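Local coordinates for protein XPF endonuclease (Aeropyrum pernix, PDB 2BGW) that probably acts as a metal-dependent, structure-specific endonuclease that nicks DNA near duplex/single-strand junctions in nucleotide excision repair, at residues A[41-46]-A[128-133]. Numbering follows the deposited sequence.
Sequences GDYLVS and LVIESL. With MG (magnesium ion), chain E; SO4 (sulfate ion), chain H.
With CG1 anti to its carbonyl carbon (chi1 -71°) and the chain then extended on to CD1, Ile-130 reaches out from helix 123-137 onto the ring of Tyr-43, whose own CG lies anti to the carbonyl carbon. Ile-130 CD1 sits over the middle of one face of the Tyr-43 ring in a CH-pi contact, 3.6 Å from its centroid and 11° off the normal, and the two side chains cross nearly at right angles. The other branch, Ile-130 CG2, meets Val-45 CG2 at 4.2 Å. Val-45 CG1 lies against the next helical turn, 3.8 Å from the backbone C of Leu-133 and 4.1 Å from its CB. The contact is thus apolar and buried; the Tyr-43 hydroxyl finds its polar partner beyond it, in a hydrogen bond with Glu-17. Were Tyr-43 an alanine, Ile-130 CD1 would probably lose the ring face it lies on and Glu-17 its hydroxyl partner. One residue earlier, Asp-42 turns elsewhere: OD2 binds the magnesium ion at 2.4 Å, a site shared with Glu-52. Asp-42 and Tyr-43 both pair with Val-51, forming a classic beta bulge beside the metal. In this PDDEXK-type nuclease fold, helix 123-137 packs on strand 43-46 of the mixed sheet and also on strand 81-87, through Ile-85 and Phe-83, while helix 22-28 touches Tyr-43 and the second subunit's Leu-111 packs on Leu-133.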
loop_
_atom_site.group_PDB
_atom_site.type_symbol
_atom_site.label_atom_id
_atom_site.label_comp_id
_atom_site.label_asym_id
_atom_site.label_seq_id
_atom_site.Cartn_x
_atom_site.Cartn_y
_atom_site.Cartn_z
ATOM N N GLY A 41 -2.291 4.605 6.998
ATOM C CA GLY A 41 -1.251 3.600 7.140
ATOM C C GLY A 41 -0.334 3.914 8.295
ATOM O O GLY A 41 -0.520 4.921 8.970
ATOM N N ASP A 42 0.687 3.085 8.502
ATOM C CA ASP A 42 1.464 3.158 9.733
ATOM C C ASP A 42 2.868 3.568 9.500
ATOM O O ASP A 42 3.480 4.164 10.377
ATOM C CB ASP A 42 1.464 1.827 10.488
ATOM C CG ASP A 42 0.072 1.230 10.625
ATOM O OD1 ASP A 42 -0.920 2.006 10.758
ATOM O OD2 ASP A 42 -0.033 -0.017 10.568
ATOM N N TYR A 43 3.396 3.239 8.333
ATOM C CA TYR A 43 4.748 3.635 8.018
ATOM C C TYR A 43 4.830 4.201 6.625
ATOM O O TYR A 43 4.436 3.543 5.677
ATOM C CB TYR A 43 5.697 2.450 8.145
ATOM C CG TYR A 43 5.848 1.985 9.542
ATOM C CD1 TYR A 43 4.990 1.022 10.059
ATOM C CD2 TYR A 43 6.817 2.506 10.362
ATOM C CE1 TYR A 43 5.100 0.581 11.361
ATOM C CE2 TYR A 43 6.949 2.072 11.663
ATOM C CZ TYR A 43 6.076 1.110 12.151
ATOM O OH TYR A 43 6.172 0.671 13.437
ATOM N N LEU A 44 5.340 5.424 6.518
ATOM C CA LEU A 44 5.673 5.996 5.230
ATOM C C LEU A 44 7.129 5.652 4.867
ATOM O O LEU A 44 8.084 6.107 5.500
ATOM C CB LEU A 44 5.414 7.514 5.222
ATOM C CG LEU A 44 5.686 8.179 3.862
ATOM C CD1 LEU A 44 4.622 7.861 2.821
ATOM C CD2 LEU A 44 5.867 9.646 3.995
ATOM N N VAL A 45 7.299 4.880 3.814
ATOM C CA VAL A 45 8.594 4.310 3.486
ATOM C C VAL A 45 9.383 5.077 2.403
ATOM O O VAL A 45 10.573 5.276 2.523
ATOM C CB VAL A 45 8.408 2.829 3.124
ATOM C CG1 VAL A 45 9.639 2.267 2.478
ATOM C CG2 VAL A 45 8.083 2.080 4.362
ATOM N N SER A 46 8.727 5.493 1.342
ATOM C CA SER A 46 9.364 6.261 0.313
ATOM C C SER A 46 8.196 7.076 -0.180
ATOM O O SER A 46 7.107 6.939 0.363
ATOM C CB SER A 46 9.926 5.335 -0.763
ATOM O OG SER A 46 8.939 4.912 -1.692
ATOM N N LEU A 128 12.577 -5.394 10.252
ATOM C CA LEU A 128 13.517 -5.714 9.195
ATOM C C LEU A 128 12.944 -5.458 7.797
ATOM O O LEU A 128 13.613 -4.889 6.940
ATOM C CB LEU A 128 14.033 -7.148 9.335
ATOM C CG LEU A 128 14.894 -7.333 10.590
ATOM C CD1 LEU A 128 14.892 -8.772 11.073
ATOM C CD2 LEU A 128 16.307 -6.847 10.340
ATOM N N VAL A 129 11.706 -5.867 7.576
ATOM C CA VAL A 129 11.083 -5.741 6.272
ATOM C C VAL A 129 10.914 -4.272 5.946
ATOM O O VAL A 129 11.158 -3.836 4.817
ATOM C CB VAL A 129 9.715 -6.458 6.265
ATOM C CG1 VAL A 129 8.970 -6.265 4.968
ATOM C CG2 VAL A 129 9.933 -7.911 6.489
ATOM N N ILE A 130 10.504 -3.491 6.938
ATOM C CA ILE A 130 10.328 -2.059 6.699
ATOM C C ILE A 130 11.683 -1.467 6.339
ATOM O O ILE A 130 11.806 -0.726 5.379
ATOM C CB ILE A 130 9.722 -1.309 7.907
ATOM C CG1 ILE A 130 8.243 -1.682 8.075
ATOM C CG2 ILE A 130 9.875 0.211 7.701
ATOM C CD1 ILE A 130 7.673 -1.314 9.417
ATOM N N GLU A 131 12.702 -1.825 7.111
ATOM C CA GLU A 131 14.029 -1.260 6.912
ATOM C C GLU A 131 14.612 -1.609 5.535
ATOM O O GLU A 131 15.283 -0.802 4.926
ATOM C CB GLU A 131 14.930 -1.719 8.047
ATOM C CG GLU A 131 16.266 -1.092 8.066
ATOM C CD GLU A 131 17.307 -1.993 7.532
ATOM O OE1 GLU A 131 17.187 -3.190 7.746
ATOM O OE2 GLU A 131 18.263 -1.528 6.903
ATOM N N SER A 132 14.319 -2.803 5.043
ATOM C CA SER A 132 14.836 -3.251 3.772
ATOM C C SER A 132 14.140 -2.541 2.626
ATOM O O SER A 132 14.767 -2.170 1.646
ATOM C CB SER A 132 14.652 -4.764 3.660
ATOM O OG SER A 132 15.693 -5.461 4.330
ATOM N N LEU A 133 12.828 -2.363 2.761
ATOM C CA LEU A 133 12.031 -1.637 1.812
ATOM C C LEU A 133 12.498 -0.186 1.696
ATOM O O LEU A 133 12.712 0.317 0.590
ATOM C CB LEU A 133 10.582 -1.691 2.230
ATOM C CG LEU A 133 9.834 -2.986 1.970
ATOM C CD1 LEU A 133 8.530 -2.919 2.717
ATOM C CD2 LEU A 133 9.588 -3.288 0.473
HETATM MG MG MG E . -2.147 -0.743 11.545
HETATM S S SO4 H . -6.209 4.042 7.776
HETATM O O1 SO4 H . -6.169 5.385 8.401
HETATM O O2 SO4 H . -5.077 3.854 6.863
HETATM O O3 SO4 H . -5.959 3.018 8.790
HETATM O O4 SO4 H . -7.512 3.819 7.079
#